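Long-range contact in secreted protein (Kutzneria albida DSM 43870, PDB 5M6Q), which probably catalyses the transfer of glutamine gamma-acyl groups to amines, as a microbial transglutaminase that cross-links proteins: residues A[4-18]-A[192-204]. Numbering follows the deposited sequence.
Sequences APPLAEDRSYRTWRV and EPRMVVYQSTLRH
CD1 of Tyr-13 sits over the rim of one imidazole face of His-204, in an offset stack with planes 15° apart and centroids 4.7 Å apart, while CB of Ser-200 sits at the imidazole edge. The stack flanks an antiparallel strand pair: 13-17, an outermost strand of the sheet within this chain, runs beside 196-200. On the Arg-14 guanidinium, Leu-7 CD2 covers one face; Pro-5 O and Gln-199 OE1 meet its edge. The indole of Trp-16 also receives Gln-199 OE1 at its edge, together with Val-197 O. Arg-14 with Gln-199 and Trp-16 with Val-197 are hydrogen-bonded pairs; Tyr-13 with Ser-200 and Thr-15 with Tyr-198 alternate as non-hydrogen-bonded ones. Beyond them, Thr-201 N donates to Ser-12 O, and Thr-201 OG1, at the N-cap, accepts from His-204 N.

With CG anti to the backbone N and the chain extended, Gln-199 runs alongside Arg-14 and delivers its amide to the loop before strand 13-17. There Gln-199 NE2 donates to Pro-5 O at 3.1 Å, and Arg-14 NH1 reaches the same oxygen from the opposite face of the carbonyl plane. Arg-14 NH2 donates to Pro-6 O at 2.9 Å, 40° out of that carbonyl's plane. A leucine in place of Arg-14 would probably leave Pro-6 O without this donor and Pro-5 O with Gln-199 NE2 but not NH1. Gln-199 OE1 accepts two weak bonds, one from Trp-16 NE1 and one, bent to 126°, from Arg-14 NH1. At the far end, a water accepts from Val-18 N and donates to Met-195 O, and Val-18 CG2 lies 3.8 Å from Met-195 CG.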
# COMPACT_ATOMS: atom_id res chain seq x y z
N ALA A 4 8.10 -15.56 -3.78
CA ALA A 4 9.40 -15.85 -3.21
C ALA A 4 9.19 -16.67 -1.96
O ALA A 4 8.13 -16.62 -1.36
CB ALA A 4 10.14 -14.56 -2.88
N PRO A 5 10.21 -17.43 -1.55
CA PRO A 5 10.05 -18.15 -0.29
C PRO A 5 10.04 -17.19 0.90
O PRO A 5 10.45 -16.04 0.76
CB PRO A 5 11.27 -19.08 -0.25
CG PRO A 5 12.28 -18.39 -1.07
CD PRO A 5 11.52 -17.70 -2.17
N PRO A 6 9.56 -17.66 2.05
CA PRO A 6 9.67 -16.83 3.26
C PRO A 6 11.12 -16.57 3.67
O PRO A 6 12.06 -17.17 3.14
CB PRO A 6 8.93 -17.66 4.32
CG PRO A 6 8.92 -19.06 3.79
CD PRO A 6 8.86 -18.94 2.30
N LEU A 7 11.29 -15.66 4.61
CA LEU A 7 12.60 -15.36 5.15
C LEU A 7 13.04 -16.47 6.10
O LEU A 7 12.21 -17.10 6.75
CB LEU A 7 12.57 -14.04 5.90
CG LEU A 7 12.27 -12.81 5.05
CD1 LEU A 7 12.09 -11.59 5.95
CD2 LEU A 7 13.39 -12.60 4.06
N ALA A 8 14.34 -16.68 6.20
CA ALA A 8 14.87 -17.55 7.24
C ALA A 8 14.48 -17.00 8.61
O ALA A 8 14.19 -15.81 8.76
CB ALA A 8 16.38 -17.67 7.12
N GLU A 9 14.47 -17.86 9.62
CA GLU A 9 14.04 -17.47 10.96
C GLU A 9 14.94 -16.39 11.57
O GLU A 9 14.48 -15.59 12.38
CB GLU A 9 13.98 -18.69 11.88
CG GLU A 9 12.81 -19.64 11.56
CD GLU A 9 12.78 -20.88 12.44
OE1 GLU A 9 13.84 -21.24 13.02
OE2 GLU A 9 11.70 -21.51 12.57
N ASP A 10 16.20 -16.36 11.19
CA ASP A 10 17.11 -15.35 11.72
C ASP A 10 17.38 -14.19 10.75
O ASP A 10 18.42 -13.55 10.82
CB ASP A 10 18.44 -16.01 12.10
CG ASP A 10 19.14 -16.60 10.90
OD1 ASP A 10 18.43 -17.08 9.99
OD2 ASP A 10 20.39 -16.56 10.86
N ARG A 11 16.45 -13.93 9.84
CA ARG A 11 16.68 -12.88 8.85
C ARG A 11 15.62 -11.81 8.95
O ARG A 11 14.43 -12.12 9.03
CB ARG A 11 16.69 -13.46 7.44
CG ARG A 11 17.94 -14.23 7.12
CD ARG A 11 19.15 -13.36 7.42
NE ARG A 11 20.39 -14.00 6.99
CZ ARG A 11 21.15 -13.54 6.01
NH1 ARG A 11 22.27 -14.19 5.68
NH2 ARG A 11 20.81 -12.42 5.37
N SER A 12 16.05 -10.56 8.93
CA SER A 12 15.14 -9.43 8.96
C SER A 12 14.73 -9.01 7.55
O SER A 12 13.70 -8.37 7.36
CB SER A 12 15.79 -8.25 9.68
OG SER A 12 16.04 -8.57 11.02
N TYR A 13 15.57 -9.35 6.58
CA TYR A 13 15.27 -8.98 5.20
C TYR A 13 16.09 -9.80 4.21
O TYR A 13 17.10 -10.39 4.57
CB TYR A 13 15.52 -7.50 4.97
CG TYR A 13 16.96 -7.05 5.03
CD1 TYR A 13 17.56 -6.76 6.25
CD2 TYR A 13 17.71 -6.90 3.87
CE1 TYR A 13 18.89 -6.34 6.32
CE2 TYR A 13 19.04 -6.47 3.93
CZ TYR A 13 19.62 -6.19 5.15
OH TYR A 13 20.93 -5.77 5.19
N ARG A 14 15.61 -9.82 2.97
CA ARG A 14 16.33 -10.40 1.84
C ARG A 14 16.42 -9.35 0.73
O ARG A 14 15.44 -8.64 0.46
CB ARG A 14 15.63 -11.66 1.34
CG ARG A 14 16.28 -12.31 0.13
CD ARG A 14 15.42 -13.44 -0.42
NE ARG A 14 15.37 -14.58 0.49
CZ ARG A 14 14.26 -15.21 0.88
NH1 ARG A 14 13.06 -14.83 0.43
NH2 ARG A 14 14.35 -16.23 1.71
N THR A 15 17.59 -9.23 0.12
CA THR A 15 17.76 -8.27 -0.97
C THR A 15 17.66 -8.92 -2.34
O THR A 15 18.08 -10.06 -2.55
CB THR A 15 19.10 -7.52 -0.88
OG1 THR A 15 20.18 -8.44 -0.93
CG2 THR A 15 19.20 -6.74 0.42
N TRP A 16 17.08 -8.18 -3.28
CA TRP A 16 16.82 -8.68 -4.63
C TRP A 16 17.41 -7.75 -5.69
O TRP A 16 17.16 -6.55 -5.65
CB TRP A 16 15.32 -8.80 -4.86
CG TRP A 16 14.67 -9.88 -4.06
CD1 TRP A 16 14.36 -9.84 -2.74
CD2 TRP A 16 14.24 -11.15 -4.54
NE1 TRP A 16 13.75 -11.01 -2.36
CE2 TRP A 16 13.68 -11.83 -3.45
CE3 TRP A 16 14.28 -11.78 -5.79
CZ2 TRP A 16 13.16 -13.11 -3.56
CZ3 TRP A 16 13.76 -13.04 -5.91
CH2 TRP A 16 13.20 -13.70 -4.80
N ARG A 17 18.19 -8.30 -6.61
CA ARG A 17 18.46 -7.59 -7.85
C ARG A 17 17.12 -7.36 -8.50
O ARG A 17 16.27 -8.23 -8.46
CB ARG A 17 19.34 -8.39 -8.82
CG ARG A 17 20.75 -8.59 -8.39
CD ARG A 17 21.36 -9.73 -9.16
NE ARG A 17 21.76 -9.37 -10.51
CZ ARG A 17 21.34 -9.97 -11.62
NH1 ARG A 17 20.48 -10.99 -11.57
NH2 ARG A 17 21.79 -9.56 -12.80
N VAL A 18 16.94 -6.19 -9.10
CA VAL A 18 15.69 -5.91 -9.79
C VAL A 18 15.41 -7.00 -10.81
O VAL A 18 14.31 -7.55 -10.83
CB VAL A 18 15.71 -4.53 -10.44
CG1 VAL A 18 14.44 -4.34 -11.26
CG2 VAL A 18 15.82 -3.44 -9.36
N GLU A 192 15.60 3.78 -9.98
CA GLU A 192 16.72 3.48 -10.86
C GLU A 192 17.51 4.75 -11.18
O GLU A 192 16.95 5.84 -11.19
CB GLU A 192 16.23 2.82 -12.15
CG GLU A 192 15.69 1.40 -11.98
CD GLU A 192 16.77 0.36 -11.69
OE1 GLU A 192 17.86 0.72 -11.20
OE2 GLU A 192 16.53 -0.84 -11.96
N PRO A 193 18.83 4.61 -11.41
CA PRO A 193 19.59 3.35 -11.36
C PRO A 193 19.96 2.89 -9.93
O PRO A 193 19.68 3.60 -8.97
CB PRO A 193 20.85 3.67 -12.17
CG PRO A 193 21.04 5.15 -12.01
CD PRO A 193 19.66 5.75 -11.86
N ARG A 194 20.58 1.71 -9.85
CA ARG A 194 21.01 1.06 -8.60
C ARG A 194 19.88 0.83 -7.59
O ARG A 194 20.09 0.79 -6.39
CB ARG A 194 22.14 1.85 -7.96
CG ARG A 194 23.40 1.79 -8.80
CD ARG A 194 24.39 2.79 -8.33
NE ARG A 194 25.60 2.75 -9.13
CZ ARG A 194 26.66 3.51 -8.87
NH1 ARG A 194 26.65 4.33 -7.83
NH2 ARG A 194 27.74 3.43 -9.63
N MET A 195 18.67 0.70 -8.11
CA MET A 195 17.55 0.27 -7.29
C MET A 195 17.79 -1.16 -6.82
O MET A 195 18.27 -1.99 -7.58
CB MET A 195 16.26 0.37 -8.08
CG MET A 195 15.05 -0.27 -7.41
SD MET A 195 13.56 0.09 -8.36
CE MET A 195 12.34 -0.95 -7.52
N VAL A 196 17.47 -1.42 -5.55
CA VAL A 196 17.49 -2.76 -4.98
C VAL A 196 16.14 -2.99 -4.35
O VAL A 196 15.65 -2.13 -3.64
CB VAL A 196 18.60 -2.93 -3.92
CG1 VAL A 196 18.56 -4.34 -3.33
CG2 VAL A 196 19.97 -2.60 -4.51
N VAL A 197 15.55 -4.16 -4.60
CA VAL A 197 14.29 -4.56 -3.97
C VAL A 197 14.54 -5.26 -2.65
O VAL A 197 15.48 -6.05 -2.52
CB VAL A 197 13.45 -5.41 -4.95
CG1 VAL A 197 12.34 -6.19 -4.25
CG2 VAL A 197 12.85 -4.51 -6.01
N TYR A 198 13.72 -4.94 -1.65
CA TYR A 198 13.84 -5.56 -0.33
C TYR A 198 12.61 -6.36 0.02
O TYR A 198 11.49 -5.96 -0.27
CB TYR A 198 14.04 -4.51 0.77
CG TYR A 198 15.22 -3.61 0.58
CD1 TYR A 198 16.49 -4.12 0.29
CD2 TYR A 198 15.08 -2.23 0.72
CE1 TYR A 198 17.58 -3.28 0.14
CE2 TYR A 198 16.16 -1.39 0.56
CZ TYR A 198 17.41 -1.91 0.27
OH TYR A 198 18.47 -1.05 0.13
N GLN A 199 12.83 -7.48 0.68
CA GLN A 199 11.75 -8.29 1.21
C GLN A 199 12.00 -8.35 2.71
O GLN A 199 12.95 -9.01 3.16
CB GLN A 199 11.74 -9.68 0.57
CG GLN A 199 10.71 -10.64 1.15
CD GLN A 199 10.94 -12.07 0.70
OE1 GLN A 199 11.95 -12.38 0.06
NE2 GLN A 199 9.99 -12.96 1.02
N SER A 200 11.19 -7.63 3.48
CA SER A 200 11.47 -7.45 4.91
C SER A 200 10.40 -8.02 5.83
O SER A 200 9.24 -8.17 5.44
CB SER A 200 11.65 -5.97 5.23
OG SER A 200 12.75 -5.45 4.51
N THR A 201 10.80 -8.32 7.06
CA THR A 201 9.80 -8.49 8.10
C THR A 201 9.14 -7.14 8.33
O THR A 201 9.73 -6.10 8.05
CB THR A 201 10.40 -8.97 9.42
OG1 THR A 201 11.21 -7.92 9.94
CG2 THR A 201 11.24 -10.23 9.25
N LEU A 202 7.93 -7.15 8.89
CA LEU A 202 7.26 -5.91 9.25
C LEU A 202 8.07 -5.10 10.24
O LEU A 202 8.19 -3.89 10.10
CB LEU A 202 5.87 -6.20 9.83
CG LEU A 202 5.15 -4.93 10.28
CD1 LEU A 202 4.90 -4.00 9.09
CD2 LEU A 202 3.86 -5.23 11.04
N ARG A 203 8.67 -5.76 11.24
CA ARG A 203 9.49 -5.04 12.20
C ARG A 203 10.65 -4.31 11.50
O ARG A 203 10.98 -3.18 11.85
CB ARG A 203 10.06 -5.98 13.26
CG ARG A 203 10.83 -5.24 14.35
CD ARG A 203 11.53 -6.16 15.34
NE ARG A 203 10.76 -7.36 15.64
CZ ARG A 203 9.70 -7.40 16.45
NH1 ARG A 203 9.25 -6.29 17.04
NH2 ARG A 203 9.07 -8.55 16.66
N HIS A 204 11.27 -4.94 10.52
CA HIS A 204 12.41 -4.32 9.88
C HIS A 204 11.96 -3.16 8.99
O HIS A 204 12.56 -2.08 8.99
CB HIS A 204 13.20 -5.33 9.07
CG HIS A 204 14.33 -4.73 8.31
ND1 HIS A 204 15.50 -4.34 8.91
CD2 HIS A 204 14.45 -4.41 7.00
CE1 HIS A 204 16.31 -3.82 8.00
NE2 HIS A 204 15.69 -3.85 6.83
O HOH W 1 19.22 -4.51 -8.33